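Local coordinates for 433aa long hypothetical phosphoribosylglycinamide formyl transferase (Pyrococcus horikoshii, PDB 2DWC), which is of unconfirmed function but is a PurT-like member of the ATP-grasp superfamily that holds adenosine-5'-diphosphate in a pocket, at residues K231-Y236 against H243-P248; G277-V282 against R295-G300; P342-V347 against R402-V407; V363-V368 against A408-L413; P369-R374 against A390-K395. All coordinates share one frame; numbering follows the deposited sequence.

Contact 1: K231-Y236 against H243-P248; sequences KPVGHY and HASWQP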
# COMPACT_ATOMS: atom_id res chain seq x y z
N LYS B 231 2.30 -18.71 5.87
CA LYS B 231 2.85 -19.24 7.11
C LYS B 231 1.89 -18.89 8.26
O LYS B 231 1.24 -17.83 8.26
CB LYS B 231 4.23 -18.61 7.37
CG LYS B 231 5.31 -19.15 6.49
CD LYS B 231 5.72 -20.52 7.09
CE LYS B 231 6.92 -21.11 6.41
NZ LYS B 231 7.36 -22.32 7.19
N PRO B 232 1.76 -19.77 9.27
CA PRO B 232 0.87 -19.49 10.40
C PRO B 232 1.24 -18.15 11.09
O PRO B 232 2.42 -17.77 11.16
CB PRO B 232 1.13 -20.69 11.36
CG PRO B 232 1.50 -21.79 10.42
CD PRO B 232 2.38 -21.10 9.37
N VAL B 233 0.24 -17.46 11.61
CA VAL B 233 0.45 -16.18 12.29
C VAL B 233 0.24 -16.39 13.77
O VAL B 233 -0.84 -16.79 14.20
CB VAL B 233 -0.57 -15.10 11.75
CG1 VAL B 233 -0.68 -13.90 12.69
CG2 VAL B 233 -0.12 -14.66 10.36
N GLY B 234 1.26 -16.13 14.59
CA GLY B 234 1.03 -16.25 16.00
C GLY B 234 0.40 -14.99 16.60
O GLY B 234 0.55 -13.89 16.03
N HIS B 235 -0.31 -15.10 17.73
CA HIS B 235 -0.87 -13.91 18.36
C HIS B 235 -1.30 -14.15 19.80
O HIS B 235 -1.34 -15.28 20.25
CB HIS B 235 -2.09 -13.39 17.58
CG HIS B 235 -3.21 -14.38 17.46
ND1 HIS B 235 -4.25 -14.45 18.36
CD2 HIS B 235 -3.47 -15.33 16.52
CE1 HIS B 235 -5.11 -15.38 17.97
NE2 HIS B 235 -4.65 -15.93 16.86
N TYR B 236 -1.60 -13.08 20.52
CA TYR B 236 -2.07 -13.28 21.88
C TYR B 236 -3.31 -12.42 22.16
O TYR B 236 -3.29 -11.19 21.97
CB TYR B 236 -0.92 -13.05 22.88
CG TYR B 236 -0.52 -11.62 23.12
CD1 TYR B 236 -1.26 -10.80 23.98
CD2 TYR B 236 0.61 -11.09 22.51
CE1 TYR B 236 -0.89 -9.48 24.23
CE2 TYR B 236 1.00 -9.76 22.75
CZ TYR B 236 0.24 -8.96 23.61
OH TYR B 236 0.61 -7.65 23.85
N HIS B 243 -3.80 -8.07 20.65
CA HIS B 243 -2.93 -6.98 21.03
C HIS B 243 -1.69 -6.96 20.15
O HIS B 243 -1.15 -5.90 19.86
CB HIS B 243 -2.50 -7.16 22.50
CG HIS B 243 -2.56 -5.89 23.30
ND1 HIS B 243 -1.49 -5.43 24.05
CD2 HIS B 243 -3.54 -4.96 23.43
CE1 HIS B 243 -1.81 -4.26 24.59
NE2 HIS B 243 -3.04 -3.96 24.23
N ALA B 244 -1.23 -8.15 19.75
CA ALA B 244 -0.02 -8.27 18.92
C ALA B 244 -0.10 -9.55 18.09
O ALA B 244 -0.73 -10.51 18.53
CB ALA B 244 1.24 -8.35 19.82
N SER B 245 0.51 -9.56 16.91
CA SER B 245 0.54 -10.76 16.07
C SER B 245 1.87 -10.78 15.35
O SER B 245 2.58 -9.76 15.29
CB SER B 245 -0.61 -10.79 15.05
OG SER B 245 -0.47 -9.67 14.16
N TRP B 246 2.25 -11.94 14.81
CA TRP B 246 3.54 -11.98 14.16
C TRP B 246 3.56 -13.15 13.21
O TRP B 246 2.75 -14.07 13.34
CB TRP B 246 4.69 -12.14 15.21
CG TRP B 246 4.49 -13.34 16.17
CD1 TRP B 246 4.91 -14.65 15.99
CD2 TRP B 246 3.75 -13.31 17.39
NE1 TRP B 246 4.45 -15.43 17.06
CE2 TRP B 246 3.74 -14.62 17.92
CE3 TRP B 246 3.10 -12.29 18.10
CZ2 TRP B 246 3.10 -14.94 19.12
CZ3 TRP B 246 2.46 -12.60 19.30
CH2 TRP B 246 2.46 -13.93 19.80
N GLN B 247 4.49 -13.11 12.26
CA GLN B 247 4.61 -14.21 11.30
C GLN B 247 6.10 -14.41 11.06
O GLN B 247 6.82 -13.45 10.89
CB GLN B 247 3.94 -13.85 9.96
CG GLN B 247 3.73 -15.05 9.02
CD GLN B 247 3.15 -14.64 7.67
OE1 GLN B 247 3.62 -13.67 7.06
NE2 GLN B 247 2.15 -15.39 7.17
N PRO B 248 6.57 -15.67 11.06
CA PRO B 248 5.82 -16.91 11.25
C PRO B 248 5.74 -17.29 12.72
O PRO B 248 6.57 -16.86 13.54
CB PRO B 248 6.63 -17.93 10.45
CG PRO B 248 8.10 -17.50 10.76
CD PRO B 248 8.01 -15.93 10.80
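Trp246 lies flat over the backbone of Gly234 and packs closely against it. Gly234 CA stands 3.9 Å from the centroid of the five-membered ring of Trp246, close to its normal, and His235 CA lies over the face of the six-membered ring in a second CH-pi contact. The indole reaches back over the partner strand because CG of Trp246 sits between its own N and carbonyl carbon (chi1 53°), and the lack of a side chain on Gly234 lets it settle there. Trp246 N donates to Gly234 O at 2.9 Å, and that oxygen lies over the centre of the indole, while the return bond from Gly234 N to Trp246 O is bent and weak. At one end, Gln247 NE2 gives a nearly straight bond (165°) to Lys231 O at 2.8 Å; Gln247 OE1 is held by Ser306. The other end is looser and partly exposed. There the backbone bonds between Tyr236 and Ala244 or His243 are long and weak, and side chains do more of the work: Tyr236 CE2 presses on Ala244 CB at 3.3 Å, and His243 ND1 donates to Tyr236 OH at 3.1 Å with the oxygen in the imidazole plane. His235, on the face shared with Ser245, turns instead to Glu279 near the bound adenosine-5'-diphosphate. The whole is an antiparallel beta hairpin in the large mixed sheet of the ATP-grasp fold.

Contact 2: G277-V282 against R295-G300; sequences GVEMFV and RPHDTG. With ADP (adenosine-5'-diphosphate), chain H.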
# COMPACT_ATOMS: atom_id res chain seq x y z
N GLY B 277 -9.67 -16.80 8.28
CA GLY B 277 -8.74 -16.72 9.40
C GLY B 277 -9.10 -17.94 10.27
O GLY B 277 -10.01 -17.89 11.10
N VAL B 278 -8.39 -19.05 10.06
CA VAL B 278 -8.68 -20.24 10.88
C VAL B 278 -7.86 -20.18 12.17
O VAL B 278 -6.63 -20.20 12.13
CB VAL B 278 -8.34 -21.52 10.09
CG1 VAL B 278 -8.80 -22.74 10.91
CG2 VAL B 278 -9.01 -21.47 8.69
N GLU B 279 -8.55 -20.16 13.31
CA GLU B 279 -7.92 -20.02 14.61
C GLU B 279 -7.64 -21.39 15.21
O GLU B 279 -8.53 -22.22 15.23
CB GLU B 279 -8.84 -19.25 15.54
CG GLU B 279 -9.01 -17.76 15.18
CD GLU B 279 -7.68 -17.04 15.15
OE1 GLU B 279 -6.85 -17.28 16.06
OE2 GLU B 279 -7.46 -16.24 14.21
N MET B 280 -6.41 -21.61 15.68
CA MET B 280 -6.03 -22.89 16.26
C MET B 280 -5.15 -22.72 17.49
O MET B 280 -4.49 -21.69 17.66
CB MET B 280 -5.25 -23.70 15.23
CG MET B 280 -6.10 -24.10 14.03
SD MET B 280 -5.15 -25.00 12.83
CE MET B 280 -5.80 -24.48 11.29
N PHE B 281 -5.15 -23.73 18.37
CA PHE B 281 -4.29 -23.71 19.55
C PHE B 281 -3.18 -24.74 19.27
O PHE B 281 -3.45 -25.81 18.71
CB PHE B 281 -5.06 -24.16 20.82
CG PHE B 281 -6.29 -23.33 21.12
CD1 PHE B 281 -6.27 -21.94 20.98
CD2 PHE B 281 -7.44 -23.93 21.63
CE1 PHE B 281 -7.37 -21.16 21.35
CE2 PHE B 281 -8.55 -23.17 22.01
CZ PHE B 281 -8.52 -21.77 21.87
N VAL B 282 -1.95 -24.42 19.66
CA VAL B 282 -0.83 -25.34 19.43
C VAL B 282 -0.08 -25.62 20.72
O VAL B 282 0.25 -24.70 21.48
CB VAL B 282 0.20 -24.75 18.42
CG1 VAL B 282 1.36 -25.75 18.21
CG2 VAL B 282 -0.49 -24.47 17.08
N ARG B 295 -13.16 -14.39 6.49
CA ARG B 295 -12.74 -13.12 5.89
C ARG B 295 -11.43 -12.75 6.53
O ARG B 295 -11.00 -13.39 7.49
CB ARG B 295 -13.80 -12.04 6.24
CG ARG B 295 -14.13 -11.88 7.75
CD ARG B 295 -15.34 -10.89 7.89
NE ARG B 295 -16.34 -11.44 8.78
CZ ARG B 295 -17.47 -12.08 8.43
NH1 ARG B 295 -17.89 -12.29 7.15
NH2 ARG B 295 -18.18 -12.57 9.42
N PRO B 296 -10.78 -11.70 6.01
CA PRO B 296 -9.50 -11.20 6.55
C PRO B 296 -9.74 -10.96 8.06
O PRO B 296 -10.84 -10.58 8.48
CB PRO B 296 -9.30 -9.89 5.80
CG PRO B 296 -9.87 -10.17 4.43
CD PRO B 296 -11.13 -11.02 4.73
N HIS B 297 -8.71 -11.17 8.86
CA HIS B 297 -8.82 -11.08 10.30
C HIS B 297 -7.76 -10.10 10.82
O HIS B 297 -6.67 -9.98 10.22
CB HIS B 297 -8.54 -12.49 10.86
CG HIS B 297 -8.86 -12.64 12.31
ND1 HIS B 297 -10.13 -12.47 12.82
CD2 HIS B 297 -8.07 -12.97 13.37
CE1 HIS B 297 -10.11 -12.69 14.12
NE2 HIS B 297 -8.87 -12.99 14.48
N ASP B 298 -8.03 -9.44 11.94
CA ASP B 298 -7.07 -8.47 12.43
C ASP B 298 -5.64 -8.95 12.67
O ASP B 298 -4.70 -8.23 12.36
CB ASP B 298 -7.63 -7.72 13.66
CG ASP B 298 -8.12 -8.65 14.77
OD1 ASP B 298 -8.84 -8.13 15.66
OD2 ASP B 298 -7.80 -9.86 14.76
N THR B 299 -5.47 -10.19 13.14
CA THR B 299 -4.12 -10.70 13.41
C THR B 299 -3.32 -10.74 12.12
O THR B 299 -2.10 -10.62 12.14
CB THR B 299 -4.20 -12.10 14.02
OG1 THR B 299 -4.83 -12.98 13.08
CG2 THR B 299 -5.02 -12.05 15.35
N GLY B 300 -4.04 -10.88 11.01
CA GLY B 300 -3.41 -10.92 9.70
C GLY B 300 -2.84 -9.60 9.22
O GLY B 300 -2.22 -9.57 8.17
PB ADP H . -13.89 -14.90 20.58
O1B ADP H . -13.99 -14.60 19.13
O2B ADP H . -12.80 -14.18 21.53
O3B ADP H . -15.11 -15.53 21.41
PA ADP H . -13.05 -17.32 21.72
O1A ADP H . -14.03 -16.97 22.78
O2A ADP H . -13.37 -18.77 21.09
O3A ADP H . -13.07 -16.29 20.49
O5' ADP H . -11.55 -17.37 22.29
C5' ADP H . -10.97 -16.21 22.90
C4' ADP H . -9.72 -16.64 23.66
O4' ADP H . -10.03 -17.34 24.88
C3' ADP H . -8.93 -17.64 22.82
O3' ADP H . -8.15 -16.93 21.86
C2' ADP H . -8.03 -18.17 23.93
O2' ADP H . -7.10 -17.16 24.32
C1' ADP H . -9.05 -18.38 25.04
N9 ADP H . -9.75 -19.68 24.88
C8 ADP H . -10.93 -19.87 24.28
N7 ADP H . -11.25 -21.17 24.35
C5 ADP H . -10.28 -21.79 25.00
C6 ADP H . -10.06 -23.12 25.37
N6 ADP H . -10.96 -24.05 25.10
N1 ADP H . -8.93 -23.42 26.03
C2 ADP H . -8.04 -22.50 26.33
N3 ADP H . -8.22 -21.23 26.00
C4 ADP H . -9.32 -20.85 25.34
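Glu279 and His297 extend toward each other from opposite directions, and one carboxylate oxygen meets the imidazole: Glu279 OE2 lies 3.4 Å from His297 CD2 and slightly farther from NE2, without a hydrogen bond. The carboxylate and ring planes are turned 43° apart, and the oxygen approaches the ring obliquely. Glu279 gets there by a bend at its second torsion (chi2 -57°), which folds the carboxylate toward the loop. Its oxygens are gripped by other residues, OE2 by the Thr212 hydroxyl and OE1 by His235, so the group is probably fixed in rotation. His297 has Asp298 OD2 over one face, 3.3 Å above the ring plane, and Thr299 OG1 at its edge. At the start of the strand segment, His297 CB lies 4.5 Å from Gly277 CA, where the glycine has no side chain to intervene. Farther along the strand, Phe281 turns to the nucleotide, its CZ 3.6 Å from C5 of adenosine-5'-diphosphate, and its ring also stacks with Phe207 of the same pocket. Strand 274-283 runs between strands 209-219 and 286-293, Val278 and Met280 pack against helix 253-270, and the loop bearing His297 leads from strand 286-293 to helix 303-306.

Contact 3: P342-V347 against R402-V407; sequences PAATHV and RKAEMV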
# COMPACT_ATOMS: atom_id res chain seq x y z
N PRO B 342 10.14 -12.01 8.25
CA PRO B 342 9.35 -12.11 9.48
C PRO B 342 8.92 -10.70 9.91
O PRO B 342 9.66 -9.74 9.69
CB PRO B 342 10.35 -12.71 10.49
CG PRO B 342 11.21 -13.61 9.61
CD PRO B 342 11.45 -12.69 8.40
N ALA B 343 7.76 -10.61 10.55
CA ALA B 343 7.28 -9.29 10.99
C ALA B 343 6.29 -9.43 12.11
O ALA B 343 5.90 -10.53 12.48
CB ALA B 343 6.63 -8.51 9.77
N ALA B 344 5.90 -8.31 12.69
CA ALA B 344 4.96 -8.33 13.79
C ALA B 344 4.20 -7.03 13.83
O ALA B 344 4.63 -6.03 13.25
CB ALA B 344 5.73 -8.47 15.13
N THR B 345 3.09 -7.04 14.56
CA THR B 345 2.28 -5.83 14.76
C THR B 345 1.98 -5.69 16.24
O THR B 345 2.08 -6.65 17.01
CB THR B 345 0.89 -5.90 14.08
OG1 THR B 345 0.07 -6.86 14.77
CG2 THR B 345 1.02 -6.26 12.61
N HIS B 346 1.66 -4.47 16.66
CA HIS B 346 1.18 -4.24 18.01
C HIS B 346 0.11 -3.14 17.86
O HIS B 346 0.33 -2.14 17.16
CB HIS B 346 2.30 -3.78 18.95
CG HIS B 346 1.90 -3.84 20.39
ND1 HIS B 346 0.99 -2.95 20.94
CD2 HIS B 346 2.19 -4.74 21.36
CE1 HIS B 346 0.74 -3.31 22.19
NE2 HIS B 346 1.45 -4.39 22.47
N VAL B 347 -1.05 -3.35 18.46
CA VAL B 347 -2.12 -2.36 18.34
C VAL B 347 -1.83 -1.05 19.05
O VAL B 347 -0.99 -0.98 19.95
CB VAL B 347 -3.46 -2.94 18.90
CG1 VAL B 347 -3.78 -4.25 18.18
CG2 VAL B 347 -3.37 -3.16 20.42
N ARG B 402 9.23 -7.56 19.62
CA ARG B 402 9.60 -6.57 20.64
C ARG B 402 9.62 -5.18 20.06
O ARG B 402 9.21 -4.22 20.72
CB ARG B 402 10.97 -6.90 21.26
CG ARG B 402 10.91 -7.98 22.35
CD ARG B 402 12.29 -8.16 23.05
NE ARG B 402 13.37 -8.43 22.09
CZ ARG B 402 13.78 -9.65 21.71
NH1 ARG B 402 13.21 -10.74 22.22
NH2 ARG B 402 14.74 -9.77 20.81
N LYS B 403 10.08 -5.04 18.82
CA LYS B 403 10.12 -3.71 18.22
C LYS B 403 8.74 -3.09 17.96
O LYS B 403 8.55 -1.88 18.22
CB LYS B 403 10.90 -3.78 16.94
CG LYS B 403 11.08 -2.46 16.27
CD LYS B 403 12.08 -2.62 15.15
CE LYS B 403 13.52 -2.58 15.68
NZ LYS B 403 14.50 -2.49 14.57
N ALA B 404 7.80 -3.88 17.44
CA ALA B 404 6.44 -3.38 17.20
C ALA B 404 5.85 -2.93 18.53
O ALA B 404 5.21 -1.89 18.63
CB ALA B 404 5.54 -4.48 16.56
N GLU B 405 6.05 -3.73 19.57
CA GLU B 405 5.56 -3.33 20.89
C GLU B 405 6.18 -2.02 21.37
O GLU B 405 5.47 -1.12 21.89
CB GLU B 405 5.85 -4.42 21.92
CG GLU B 405 5.32 -4.11 23.29
CD GLU B 405 5.67 -5.22 24.28
OE1 GLU B 405 6.76 -5.81 24.14
OE2 GLU B 405 4.86 -5.48 25.19
N MET B 406 7.50 -1.88 21.22
CA MET B 406 8.16 -0.67 21.65
C MET B 406 7.65 0.56 20.89
O MET B 406 7.42 1.60 21.49
CB MET B 406 9.68 -0.82 21.48
CG MET B 406 10.44 0.47 21.65
SD MET B 406 12.23 0.24 21.48
CE MET B 406 12.49 0.20 19.63
N VAL B 407 7.50 0.45 19.57
CA VAL B 407 6.99 1.56 18.76
C VAL B 407 5.56 1.94 19.18
O VAL B 407 5.24 3.12 19.38
CB VAL B 407 7.03 1.20 17.23
CG1 VAL B 407 6.29 2.29 16.39
CG2 VAL B 407 8.49 1.11 16.77
O HOH W 1 1.87 -4.83 25.25
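With CG anti to the backbone N in both His346 (chi1 -167°) and Glu405, the imidazole leans against the helix while the extended glutamate chain slants across it. His346 CD2 rests 3.7 Å from both CA and CB of Glu405, and the ring and carboxylate planes are only 25° apart. Nearer the backbone, His346 CB abuts Ala404 O at 3.5 Å, and the small Ala404 CB nestles against the strand, 4.2 Å from Ala344 CB. Helix 397-409 thus lies close over strand 343-349, their local axes 6.7 Å apart and 28° from parallel. The ring is held at both nitrogens. ND1 donates to Val347 O at 3.0 Å, on a lone pair in the carbonyl plane, and NE2 shares a water with Glu405 OE2. Rings of His243 and His409 also meet this imidazole. Strand and helix are therefore joined by van der Waals contact and one water bridge, and the nearby carboxylate may favour a protonated histidine.

Contact 4: V363-V368 against A408-L413; sequences VKALSV and AHMIEL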
# COMPACT_ATOMS: atom_id res chain seq x y z
N VAL B 363 8.29 11.67 16.84
CA VAL B 363 9.72 11.87 16.56
C VAL B 363 10.47 10.60 17.00
O VAL B 363 11.26 10.02 16.24
CB VAL B 363 10.30 13.09 17.31
CG1 VAL B 363 11.84 13.13 17.10
CG2 VAL B 363 9.71 14.38 16.70
N LYS B 364 10.21 10.14 18.22
CA LYS B 364 10.86 8.90 18.68
C LYS B 364 10.34 7.64 18.02
O LYS B 364 11.11 6.78 17.54
CB LYS B 364 10.70 8.78 20.20
CG LYS B 364 11.60 9.75 20.90
CD LYS B 364 11.38 9.72 22.41
CE LYS B 364 12.38 10.64 23.12
NZ LYS B 364 12.05 10.73 24.58
N ALA B 365 9.02 7.53 17.89
CA ALA B 365 8.47 6.31 17.33
C ALA B 365 8.84 6.09 15.86
O ALA B 365 9.12 4.96 15.46
CB ALA B 365 6.91 6.30 17.50
N LEU B 366 8.84 7.15 15.06
CA LEU B 366 9.13 7.00 13.63
C LEU B 366 10.62 7.07 13.30
O LEU B 366 11.01 7.10 12.14
CB LEU B 366 8.30 8.00 12.79
CG LEU B 366 6.78 7.84 13.02
CD1 LEU B 366 6.04 8.73 11.99
CD2 LEU B 366 6.32 6.39 12.82
N SER B 367 11.46 7.12 14.34
CA SER B 367 12.92 7.12 14.14
C SER B 367 13.45 5.68 14.32
O SER B 367 14.62 5.38 14.04
CB SER B 367 13.59 8.08 15.16
OG SER B 367 13.47 9.44 14.78
N VAL B 368 12.59 4.80 14.82
CA VAL B 368 12.96 3.38 14.99
C VAL B 368 13.09 2.71 13.63
O VAL B 368 12.13 2.68 12.81
CB VAL B 368 11.90 2.65 15.85
CG1 VAL B 368 12.24 1.14 15.97
CG2 VAL B 368 11.79 3.33 17.23
N ALA B 408 4.70 0.95 19.38
CA ALA B 408 3.34 1.27 19.81
C ALA B 408 3.34 2.00 21.14
O ALA B 408 2.59 2.96 21.34
CB ALA B 408 2.49 0.01 19.91
N HIS B 409 4.16 1.52 22.08
CA HIS B 409 4.21 2.15 23.39
C HIS B 409 4.81 3.56 23.43
O HIS B 409 4.66 4.24 24.44
CB HIS B 409 4.94 1.21 24.37
CG HIS B 409 4.14 -0.00 24.73
ND1 HIS B 409 4.67 -1.08 25.41
CD2 HIS B 409 2.84 -0.31 24.51
CE1 HIS B 409 3.74 -1.99 25.60
NE2 HIS B 409 2.61 -1.56 25.06
N MET B 410 5.47 3.99 22.35
CA MET B 410 6.01 5.33 22.27
C MET B 410 4.94 6.36 21.86
O MET B 410 5.17 7.57 21.92
CB MET B 410 7.13 5.37 21.23
CG MET B 410 8.40 4.65 21.70
SD MET B 410 9.64 4.69 20.38
CE MET B 410 11.08 3.99 21.14
N ILE B 411 3.78 5.87 21.44
CA ILE B 411 2.74 6.78 20.98
C ILE B 411 1.69 7.10 22.05
O ILE B 411 1.19 6.20 22.74
CB ILE B 411 2.09 6.20 19.71
CG1 ILE B 411 3.15 6.21 18.58
CG2 ILE B 411 0.84 7.04 19.30
CD1 ILE B 411 2.79 5.33 17.45
N GLU B 412 1.40 8.39 22.24
CA GLU B 412 0.37 8.81 23.19
C GLU B 412 -0.76 9.40 22.37
O GLU B 412 -0.52 9.95 21.28
CB GLU B 412 0.89 9.91 24.14
CG GLU B 412 2.01 9.38 25.05
CD GLU B 412 2.31 10.33 26.16
OE1 GLU B 412 2.08 11.54 25.98
OE2 GLU B 412 2.79 9.87 27.22
N LEU B 413 -1.97 9.29 22.89
CA LEU B 413 -3.15 9.79 22.16
C LEU B 413 -4.05 10.67 22.99
O LEU B 413 -4.12 10.53 24.22
CB LEU B 413 -4.02 8.61 21.67
CG LEU B 413 -3.45 7.20 21.56
CD1 LEU B 413 -4.54 6.21 21.17
CD2 LEU B 413 -2.34 7.18 20.53
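Two segments meet in the C-terminal PurT-like region: the short helix 362-365 as it runs into a type I beta turn from Ala365 to Val368, and the last part of helix 397-409 with the residues leading to strand 412-414. The principal bridging side chain is Met410. Its CG stands anti to the carbonyl carbon (chi1 -72°) and the chain continues extended, which carries sulfur and methyl across the end of the short helix. Along that path, Met410 CB touches Ala365 CB at 3.9 Å. The sulfur then passes over the backbone, with Met410 SD 3.6 Å from Ala365 CA and 3.8 Å from Lys364 O. At the tip, Met410 CE meets one branch of the valine that closes the turn, Val368 CG2, at 4.0 Å, the two side chains slanting past each other. Ala365 CB also receives Ile411 CG1 at 3.9 Å, so its methyl is shared by two neighbours of the other segment. Ile411 continues inward onto Ile348, Phe359 and Val373, while Lys364 sends its amine away from the contact. Val363 N is hydrogen-bonded to Asp9 of the second subunit, and Leu366 packs on Arg319 of that subunit. Between the two segments themselves no hydrogen bond forms; the join rests on shape and on the dispersion contacts of a long, polarisable thioether.

Contact 5: P369-R374 against A390-K395; sequences PNATVR and ALAWDK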
# COMPACT_ATOMS: atom_id res chain seq x y z
N PRO B 369 14.26 2.15 13.32
CA PRO B 369 14.43 1.50 12.01
C PRO B 369 13.65 0.20 11.86
O PRO B 369 13.38 -0.50 12.86
CB PRO B 369 15.95 1.29 11.90
CG PRO B 369 16.38 1.17 13.32
CD PRO B 369 15.54 2.20 14.07
N ASN B 370 13.28 -0.09 10.61
CA ASN B 370 12.55 -1.32 10.26
C ASN B 370 11.20 -1.41 10.94
O ASN B 370 10.78 -2.47 11.39
CB ASN B 370 13.37 -2.56 10.65
CG ASN B 370 14.77 -2.56 10.02
OD1 ASN B 370 14.98 -2.01 8.95
ND2 ASN B 370 15.72 -3.21 10.68
N ALA B 371 10.54 -0.26 11.09
CA ALA B 371 9.19 -0.26 11.64
C ALA B 371 8.49 0.98 11.10
O ALA B 371 9.11 1.88 10.53
CB ALA B 371 9.23 -0.17 13.13
N THR B 372 7.17 0.99 11.24
CA THR B 372 6.42 2.19 10.87
C THR B 372 5.07 2.07 11.54
O THR B 372 4.86 1.15 12.32
CB THR B 372 6.28 2.40 9.33
OG1 THR B 372 5.76 3.73 9.11
CG2 THR B 372 5.34 1.36 8.70
N VAL B 373 4.18 3.03 11.31
CA VAL B 373 2.86 2.91 11.90
C VAL B 373 1.80 3.14 10.83
O VAL B 373 2.08 3.74 9.77
CB VAL B 373 2.59 3.96 13.05
CG1 VAL B 373 3.61 3.77 14.21
CG2 VAL B 373 2.65 5.35 12.47
N ARG B 374 0.60 2.65 11.08
CA ARG B 374 -0.56 2.92 10.20
C ARG B 374 -1.60 3.44 11.16
O ARG B 374 -1.85 2.81 12.23
CB ARG B 374 -1.05 1.66 9.46
CG ARG B 374 -0.47 1.56 8.04
CD ARG B 374 0.86 0.88 7.97
NE ARG B 374 1.39 0.92 6.60
CZ ARG B 374 2.04 1.99 6.09
NH1 ARG B 374 2.22 3.08 6.84
NH2 ARG B 374 2.46 1.99 4.82
N ALA B 390 1.36 -0.51 15.08
CA ALA B 390 2.77 -0.36 14.79
C ALA B 390 3.12 -1.66 14.03
O ALA B 390 2.61 -2.74 14.37
CB ALA B 390 3.61 -0.29 16.11
N LEU B 391 3.96 -1.56 12.99
CA LEU B 391 4.39 -2.72 12.18
C LEU B 391 5.91 -2.73 12.25
O LEU B 391 6.52 -1.68 12.15
CB LEU B 391 4.06 -2.50 10.70
CG LEU B 391 2.76 -2.98 10.08
CD1 LEU B 391 2.70 -2.47 8.62
CD2 LEU B 391 2.72 -4.50 10.11
N ALA B 392 6.53 -3.90 12.38
CA ALA B 392 7.98 -3.94 12.42
C ALA B 392 8.42 -5.24 11.76
O ALA B 392 7.72 -6.25 11.85
CB ALA B 392 8.48 -3.90 13.88
N TRP B 393 9.59 -5.24 11.12
CA TRP B 393 10.08 -6.48 10.49
C TRP B 393 11.54 -6.72 10.85
O TRP B 393 12.28 -5.78 11.16
CB TRP B 393 9.96 -6.38 8.97
CG TRP B 393 10.34 -4.98 8.39
CD1 TRP B 393 11.55 -4.62 7.87
CD2 TRP B 393 9.54 -3.78 8.40
NE1 TRP B 393 11.56 -3.27 7.56
CE2 TRP B 393 10.34 -2.74 7.87
CE3 TRP B 393 8.22 -3.48 8.80
CZ2 TRP B 393 9.87 -1.41 7.72
CZ3 TRP B 393 7.75 -2.15 8.67
CH2 TRP B 393 8.58 -1.14 8.13
N ASP B 394 11.96 -7.97 10.76
CA ASP B 394 13.36 -8.31 11.08
C ASP B 394 13.57 -9.76 10.69
O ASP B 394 12.64 -10.53 10.58
CB ASP B 394 13.60 -8.18 12.58
CG ASP B 394 15.09 -8.19 12.93
OD1 ASP B 394 15.64 -9.27 13.23
OD2 ASP B 394 15.69 -7.11 12.87
N LYS B 395 14.83 -10.12 10.47
CA LYS B 395 15.15 -11.51 10.15
C LYS B 395 14.75 -12.40 11.31
O LYS B 395 14.51 -13.61 11.14
CB LYS B 395 16.65 -11.63 9.88
CG LYS B 395 17.02 -11.09 8.53
CD LYS B 395 18.53 -11.20 8.27
CE LYS B 395 18.86 -10.75 6.83
NZ LYS B 395 18.39 -9.36 6.54
O HOH W 2 14.27 -4.92 12.93
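Trp393 covers the start of strand 371-375 where it pairs antiparallel with strand 386-393 in the large mixed sheet. A chi1 of 40° at CB folds the ring across the neighbouring strand. CG, CD2 and CE3 then come above the peptide of Asn370, whose O stands 3.4 Å from the ring plane, over its centre. CD1 and NE1 meet the asparagine side chain: Asn370 CB makes a CH-pi contact 4.0 Å from the centroid of the five-membered ring. CE2 and CZ2 run along Asn370 C and Ala371 N, CZ3 lies near Ala371 CA, and the far tip, CH2, sits 3.7 Å from Ala371 C and N and reaches Thr372 CG2 at 4.1 Å. The same Asn370 O accepts from Trp393 N at 3.0 Å, so the carbonyl is covered by the ring and bonded by the backbone of one residue. Next along the ladder, Thr372 and Leu391 form a hydrogen-bonded pair, its bond from Leu391 N to Thr372 O almost straight (176°). On the face carrying Ala371 and Ala392, their CB atoms meet at 3.9 Å, on the side of helix 397-409. Arg374 CD brushes Leu391 CD1, while its NH2 forms a salt bridge with Glu37 of the second subunit. At the partly exposed end, one water accepts from Asn370 ND2 and donates to Trp393 O and, at 2.6 Å, to Asp394 OD2.

Contacts 1, 3 and 5 follow one another across the same mixed sheet: strand 241-247 of contact 1 neighbours strand 343-349 of contact 3, which in turn pairs with strand 386-393 of contact 5. Contacts 1 and 5 are strand pairings built on backbone bonds and roofed by a tryptophan, whereas contacts 3 and 4 share helix 397-409 and rely chiefly on apolar packing. Contacts 1 and 2 lie in the interior, nearest the centre of the chain, and touch through His235 and Glu279; contact 2 brings a carboxylate against an imidazole without a hydrogen bond between its segments. Contacts 4 and 5 lie farther out and reach the second subunit.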